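Local coordinates for protein formate dehydrogenase subunit beta (Desulfovibrio gigas, PDB 1H0H) that carries electrons through three [4Fe-4S] clusters as the small subunit of the enzyme that reversibly oxidises formate to carbon dioxide, at residues A20-Q23 with A29-T32; P150-S155 with G159-G164. One frame throughout, in Å; residues are numbered along the deposited sequence.

Contact 1. Residues A20-Q23 with A29-T32; sequences ACKQ and ATPT. With SF4 (iron/sulfur cluster), chain M.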
ATOM      1  N   ALA B  20       7.601  16.401 -12.654  1.00 14.05           N
ATOM      2  CA  ALA B  20       6.832  16.549 -13.881  1.00 14.40           C
ATOM      3  C   ALA B  20       7.469  17.567 -14.824  1.00 14.60           C
ATOM      4  O   ALA B  20       7.488  17.342 -16.036  1.00 13.95           O
ATOM      5  CB  ALA B  20       5.354  16.943 -13.580  1.00 14.84           C
ATOM      6  N   CYS B  21       7.969  18.668 -14.263  1.00 14.44           N
ATOM      7  CA  CYS B  21       8.622  19.710 -15.055  1.00 15.38           C
ATOM      8  C   CYS B  21       9.816  19.062 -15.763  1.00 14.06           C
ATOM      9  O   CYS B  21      10.015  19.225 -16.971  1.00 13.40           O
ATOM     10  CB  CYS B  21       9.096  20.868 -14.161  1.00 13.90           C
ATOM     11  SG  CYS B  21       9.821  22.219 -15.118  1.00 16.32           S
ATOM     12  N   LYS B  22      10.611  18.300 -15.022  1.00 15.70           N
ATOM     13  CA  LYS B  22      11.780  17.671 -15.623  1.00 15.32           C
ATOM     14  C   LYS B  22      11.390  16.663 -16.714  1.00 15.76           C
ATOM     15  O   LYS B  22      12.009  16.613 -17.789  1.00 15.36           O
ATOM     16  CB  LYS B  22      12.686  16.999 -14.561  1.00 15.77           C
ATOM     17  CG  LYS B  22      13.318  17.996 -13.563  1.00 16.10           C
ATOM     18  CD  LYS B  22      14.707  17.609 -13.092  1.00 16.64           C
ATOM     19  CE  LYS B  22      15.379  18.767 -12.310  1.00 14.90           C
ATOM     20  NZ  LYS B  22      16.832  18.510 -12.048  1.00 15.99           N
ATOM     21  N   GLN B  23      10.355  15.871 -16.442  1.00 14.80           N
ATOM     22  CA  GLN B  23       9.900  14.863 -17.390  1.00 14.27           C
ATOM     23  C   GLN B  23       9.441  15.497 -18.697  1.00 14.88           C
ATOM     24  O   GLN B  23       9.800  15.013 -19.777  1.00 14.99           O
ATOM     25  CB  GLN B  23       8.765  13.989 -16.799  1.00 14.64           C
ATOM     26  CG  GLN B  23       8.602  12.624 -17.531  1.00 13.06           C
ATOM     27  CD  GLN B  23       7.743  12.671 -18.797  1.00 13.32           C
ATOM     28  OE1 GLN B  23       7.846  11.787 -19.665  1.00 13.39           O
ATOM     29  NE2 GLN B  23       6.894  13.664 -18.892  1.00 13.50           N
ATOM     30  N   ALA B  29      18.664  15.042 -13.959  1.00 16.14           N
ATOM     31  CA  ALA B  29      18.848  15.201 -12.527  1.00 16.53           C
ATOM     32  C   ALA B  29      20.198  15.889 -12.390  1.00 17.01           C
ATOM     33  O   ALA B  29      21.035  15.797 -13.302  1.00 16.56           O
ATOM     34  CB  ALA B  29      18.904  13.809 -11.854  1.00 15.12           C
ATOM     35  N   THR B  30      20.414  16.574 -11.265  1.00 17.06           N
ATOM     36  CA  THR B  30      21.694  17.220 -10.980  1.00 17.29           C
ATOM     37  C   THR B  30      22.240  16.685  -9.647  1.00 18.76           C
ATOM     38  O   THR B  30      21.483  16.118  -8.850  1.00 20.42           O
ATOM     39  CB  THR B  30      21.538  18.707 -10.925  1.00 15.93           C
ATOM     40  OG1 THR B  30      20.611  19.052  -9.876  1.00 15.76           O
ATOM     41  CG2 THR B  30      20.919  19.232 -12.230  1.00 17.76           C
ATOM     42  N   PRO B  31      23.535  16.856  -9.402  1.00 18.95           N
ATOM     43  CA  PRO B  31      24.176  16.266  -8.213  1.00 18.68           C
ATOM     44  C   PRO B  31      23.651  16.833  -6.903  1.00 17.25           C
ATOM     45  O   PRO B  31      23.571  18.047  -6.739  1.00 16.77           O
ATOM     46  CB  PRO B  31      25.670  16.618  -8.369  1.00 20.30           C
ATOM     47  CG  PRO B  31      25.823  17.080  -9.842  1.00 21.79           C
ATOM     48  CD  PRO B  31      24.479  17.616 -10.248  1.00 20.68           C
ATOM     49  N   THR B  32      23.293  15.945  -5.983  1.00 16.52           N
ATOM     50  CA  THR B  32      22.842  16.366  -4.664  1.00 16.33           C
ATOM     51  C   THR B  32      23.335  15.412  -3.599  1.00 15.38           C
ATOM     52  O   THR B  32      23.750  14.290  -3.891  1.00 14.36           O
ATOM     53  CB  THR B  32      21.292  16.438  -4.575  1.00 15.76           C
ATOM     54  OG1 THR B  32      20.734  15.152  -4.859  1.00 16.64           O
ATOM     55  CG2 THR B  32      20.706  17.391  -5.628  1.00 15.85           C
TER
HETATM   56 FE1  SF4 M1012       6.111  24.283 -17.091  1.00 19.53          FE
HETATM   57 FE2  SF4 M1012       5.643  24.369 -14.384  1.00 18.29          FE
HETATM   58 FE3  SF4 M1012       7.265  26.264 -15.589  1.00 18.26          FE
HETATM   59 FE4  SF4 M1012       8.115  23.659 -15.306  1.00 17.37          FE
HETATM   60  S1  SF4 M1012       7.569  25.170 -13.630  1.00 19.88           S
HETATM   61  S2  SF4 M1012       8.256  25.017 -17.150  1.00 18.20           S
HETATM   62  S3  SF4 M1012       6.264  22.472 -15.536  1.00 17.26           S
HETATM   63  S4  SF4 M1012       5.068  26.019 -16.086  1.00 19.87           S
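Lys22, on a turn of helix 16-25, reaches the irregular loop 29-32 that follows this helix, and the backbones stay well apart, with Lys22 CA 8.1 Å from Ala29 CA. Lys22 alone spans the gap. Its CG lies beside the backbone N (chi1 -64°), the chain bends at chi2 (-146°), and the rest runs nearly straight. The ammonium group is thus carried to the loop backbone. There Lys22 NZ lies 3.9 Å from Ala29 CA. The methyl group of Thr30 lies near the ammonium group, with Thr30 CG2 4.2 Å from Lys22 NZ. These are van der Waals contacts. The polar partners of Lys22 NZ lie outside the two segments: an acidic side chain of the partner protein chain forms a salt bridge with it, and Pro28 O and Thr48 OG1 hydrogen-bond to it. Thr30 N also bonds to an acidic side chain of that chain. Next to Lys22, Cys21 binds the cluster, with Cys21 SG 2.2 Å from the iron FE4. Successive residues of one helix thus serve a [4Fe-4S] cluster and the subunit interface. The chemistry implies that the lysine charge is probably balanced by the acidic side chain, and helix and loop are both held to the partner chain.

Contact 2. Residues P150-S155 with G159-G164; sequences PACVTS and GAMNFG. With SF4 (iron/sulfur cluster), chain M.
Apolar packing joins Val153 of the short helix 151-155 and Pro150, at its N-cap position, to Met161 and Phe163 on strand 161-163. The helix and strand axes pass 7.2 Å apart, with 123° between their N-to-C directions. Val153 CG2 fits between the two strand side chains, 4.0 Å from Met161 CE and 3.8 Å from Phe163 CB. The packing also reaches the backbone, where Met161 CB meets Val153 CA. The Phe163 ring lies against the proline, with Pro150 CD over one face, 3.7 Å from the centroid of the Phe163 ring and 17° off the ring normal, a CH-pi contact. Phe4 meets the Phe163 ring edge-to-face.

Metal binding comes next. Cys152 SG binds the iron FE2 at 2.3 Å. The thioether chain of Met161, bent at chi2 and chi3, folds back so that Met161 CE lies 3.7 Å from Cys152 SG. Pro150 CB is 3.7 Å from the cluster sulfur S4, and Ala151 CB is 3.8 Å from the cluster sulfur S3.

Polar links are few. One water donates to both Val153 O and Met161 O, bridging helix and strand. Within the second segment, Asn162 ND2 bonds to Gly159 O from above the carbonyl plane, and also to Phe5 O.

The chemistry implies layered packing. Pro150 and Ala151 touch the cluster bound by Cys152, and Val153 and Phe163 pack behind them. Met161 lies against Cys152 SG while its side chain also touches a second cluster, so this packing lies between two clusters.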
ATOM      1  N   PRO B 150       0.118  23.541 -18.092  1.00 14.56           N
ATOM      2  CA  PRO B 150       1.500  23.251 -17.703  1.00 14.78           C
ATOM      3  C   PRO B 150       1.663  21.908 -17.005  1.00 14.40           C
ATOM      4  O   PRO B 150       0.739  21.460 -16.327  1.00 15.79           O
ATOM      5  CB  PRO B 150       1.849  24.401 -16.765  1.00 15.74           C
ATOM      6  CG  PRO B 150       1.022  25.546 -17.333  1.00 14.19           C
ATOM      7  CD  PRO B 150      -0.307  24.892 -17.675  1.00 15.26           C
ATOM      8  N   ALA B 151       2.821  21.286 -17.196  1.00 13.82           N
ATOM      9  CA  ALA B 151       3.108  19.982 -16.602  1.00 14.98           C
ATOM     10  C   ALA B 151       2.989  19.967 -15.083  1.00 15.53           C
ATOM     11  O   ALA B 151       2.497  18.992 -14.505  1.00 15.14           O
ATOM     12  CB  ALA B 151       4.431  19.517 -17.005  1.00 14.58           C
ATOM     13  N   CYS B 152       3.460  21.028 -14.433  1.00 15.10           N
ATOM     14  CA  CYS B 152       3.370  21.074 -12.992  1.00 17.27           C
ATOM     15  C   CYS B 152       1.930  21.173 -12.519  1.00 16.77           C
ATOM     16  O   CYS B 152       1.559  20.559 -11.527  1.00 18.25           O
ATOM     17  CB  CYS B 152       4.219  22.213 -12.403  1.00 16.69           C
ATOM     18  SG  CYS B 152       3.792  23.812 -13.116  1.00 18.39           S
ATOM     19  N   VAL B 153       1.128  21.956 -13.210  1.00 16.08           N
ATOM     20  CA  VAL B 153      -0.273  22.142 -12.862  1.00 16.04           C
ATOM     21  C   VAL B 153      -1.049  20.864 -13.050  1.00 15.82           C
ATOM     22  O   VAL B 153      -1.796  20.443 -12.176  1.00 15.92           O
ATOM     23  CB  VAL B 153      -0.885  23.261 -13.729  1.00 15.26           C
ATOM     24  CG1 VAL B 153      -2.400  23.303 -13.560  1.00 15.92           C
ATOM     25  CG2 VAL B 153      -0.223  24.606 -13.388  1.00 14.97           C
ATOM     26  N   THR B 154      -0.875  20.230 -14.201  1.00 16.61           N
ATOM     27  CA  THR B 154      -1.516  18.952 -14.459  1.00 17.49           C
ATOM     28  C   THR B 154      -1.137  17.907 -13.398  1.00 16.57           C
ATOM     29  O   THR B 154      -1.975  17.103 -12.957  1.00 15.68           O
ATOM     30  CB  THR B 154      -1.087  18.474 -15.851  1.00 19.54           C
ATOM     31  OG1 THR B 154      -1.559  19.416 -16.831  1.00 23.88           O
ATOM     32  CG2 THR B 154      -1.797  17.179 -16.250  1.00 19.03           C
ATOM     33  N   SER B 155       0.121  17.918 -12.990  1.00 15.38           N
ATOM     34  CA  SER B 155       0.599  16.911 -12.060  1.00 14.89           C
ATOM     35  C   SER B 155       0.069  17.069 -10.623  1.00 15.60           C
ATOM     36  O   SER B 155       0.026  16.113  -9.873  1.00 14.79           O
ATOM     37  CB  SER B 155       2.138  16.873 -12.026  1.00 14.02           C
ATOM     38  OG  SER B 155       2.563  15.612 -11.481  1.00 16.31           O
ATOM     39  N   GLY B 159      -4.700  20.696  -5.951  1.00 18.10           N
ATOM     40  CA  GLY B 159      -5.231  21.960  -6.399  1.00 18.06           C
ATOM     41  C   GLY B 159      -4.376  23.102  -5.893  1.00 17.97           C
ATOM     42  O   GLY B 159      -4.820  24.237  -5.905  1.00 18.80           O
ATOM     43  N   ALA B 160      -3.179  22.807  -5.401  1.00 18.15           N
ATOM     44  CA  ALA B 160      -2.273  23.893  -5.019  1.00 18.20           C
ATOM     45  C   ALA B 160      -1.885  24.694  -6.274  1.00 19.04           C
ATOM     46  O   ALA B 160      -1.818  25.931  -6.249  1.00 19.45           O
ATOM     47  CB  ALA B 160      -1.058  23.351  -4.340  1.00 19.10           C
ATOM     48  N   MET B 161      -1.626  23.991  -7.371  1.00 19.04           N
ATOM     49  CA  MET B 161      -1.256  24.653  -8.630  1.00 17.93           C
ATOM     50  C   MET B 161      -2.502  24.873  -9.448  1.00 18.44           C
ATOM     51  O   MET B 161      -3.312  23.963  -9.602  1.00 17.81           O
ATOM     52  CB  MET B 161      -0.277  23.807  -9.461  1.00 17.40           C
ATOM     53  CG  MET B 161       1.105  23.605  -8.866  1.00 18.05           C
ATOM     54  SD  MET B 161       2.017  25.156  -8.664  1.00 19.01           S
ATOM     55  CE  MET B 161       2.121  25.761 -10.423  1.00 17.18           C
ATOM     56  N   ASN B 162      -2.654  26.086  -9.977  1.00 17.97           N
ATOM     57  CA  ASN B 162      -3.771  26.420 -10.852  1.00 16.83           C
ATOM     58  C   ASN B 162      -3.252  27.281 -11.975  1.00 16.62           C
ATOM     59  O   ASN B 162      -2.347  28.068 -11.768  1.00 17.09           O
ATOM     60  CB  ASN B 162      -4.831  27.193 -10.085  1.00 17.59           C
ATOM     61  CG  ASN B 162      -5.325  26.439  -8.878  1.00 18.55           C
ATOM     62  OD1 ASN B 162      -6.316  25.728  -8.971  1.00 19.36           O
ATOM     63  ND2 ASN B 162      -4.636  26.582  -7.738  1.00 16.57           N
ATOM     64  N   PHE B 163      -3.863  27.172 -13.146  1.00 15.65           N
ATOM     65  CA  PHE B 163      -3.447  27.920 -14.324  1.00 15.16           C
ATOM     66  C   PHE B 163      -4.648  28.378 -15.125  1.00 15.51           C
ATOM     67  O   PHE B 163      -5.673  27.675 -15.208  1.00 14.55           O
ATOM     68  CB  PHE B 163      -2.559  27.040 -15.213  1.00 15.34           C
ATOM     69  CG  PHE B 163      -2.222  27.650 -16.549  1.00 15.69           C
ATOM     70  CD1 PHE B 163      -1.110  28.462 -16.698  1.00 16.67           C
ATOM     71  CD2 PHE B 163      -3.000  27.392 -17.668  1.00 17.33           C
ATOM     72  CE1 PHE B 163      -0.786  29.017 -17.928  1.00 15.43           C
ATOM     73  CE2 PHE B 163      -2.678  27.945 -18.894  1.00 17.39           C
ATOM     74  CZ  PHE B 163      -1.568  28.748 -19.026  1.00 17.49           C
ATOM     75  N   GLY B 164      -4.545  29.562 -15.719  1.00 16.41           N
ATOM     76  CA  GLY B 164      -5.599  30.043 -16.597  1.00 15.65           C
ATOM     77  C   GLY B 164      -5.330  31.460 -17.089  1.00 16.63           C
ATOM     78  O   GLY B 164      -4.203  31.916 -17.131  1.00 15.55           O
TER
HETATM   79 FE1  SF4 M1012       6.111  24.283 -17.091  1.00 19.53          FE
HETATM   80 FE2  SF4 M1012       5.643  24.369 -14.384  1.00 18.29          FE
HETATM   81 FE3  SF4 M1012       7.265  26.264 -15.589  1.00 18.26          FE
HETATM   82 FE4  SF4 M1012       8.115  23.659 -15.306  1.00 17.37          FE
HETATM   83  S1  SF4 M1012       7.569  25.170 -13.630  1.00 19.88           S
HETATM   84  S2  SF4 M1012       8.256  25.017 -17.150  1.00 18.20           S
HETATM   85  S3  SF4 M1012       6.264  22.472 -15.536  1.00 17.26           S
HETATM   86  S4  SF4 M1012       5.068  26.019 -16.086  1.00 19.87           S
HETATM   87  O   HOH W   1      -3.842  21.302 -10.548  1.00 42.05           O

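In the fold
Contact 1 comes first in the sequence and ends well before contact 2 starts; their centres are about 18 Å apart. They share one [4Fe-4S] cluster: helix 16-25 supplies Cys21 and helix 151-155 supplies Cys152, with Cys137 and Cys140 completing its ligands. The two helices also pack directly, Ala20 CB lying 3.6 Å from Ser155 CB. Strand 161-163 of contact 2 belongs to a four-stranded mixed sheet; it is the outermost strand on its side within this chain, antiparallel to strand 2-7. Both contacts reach the partner chain, contact 1 more widely and contact 2 through Ser155. As in dicluster ferredoxins, this cluster takes three cysteines from one motif and the fourth from the other.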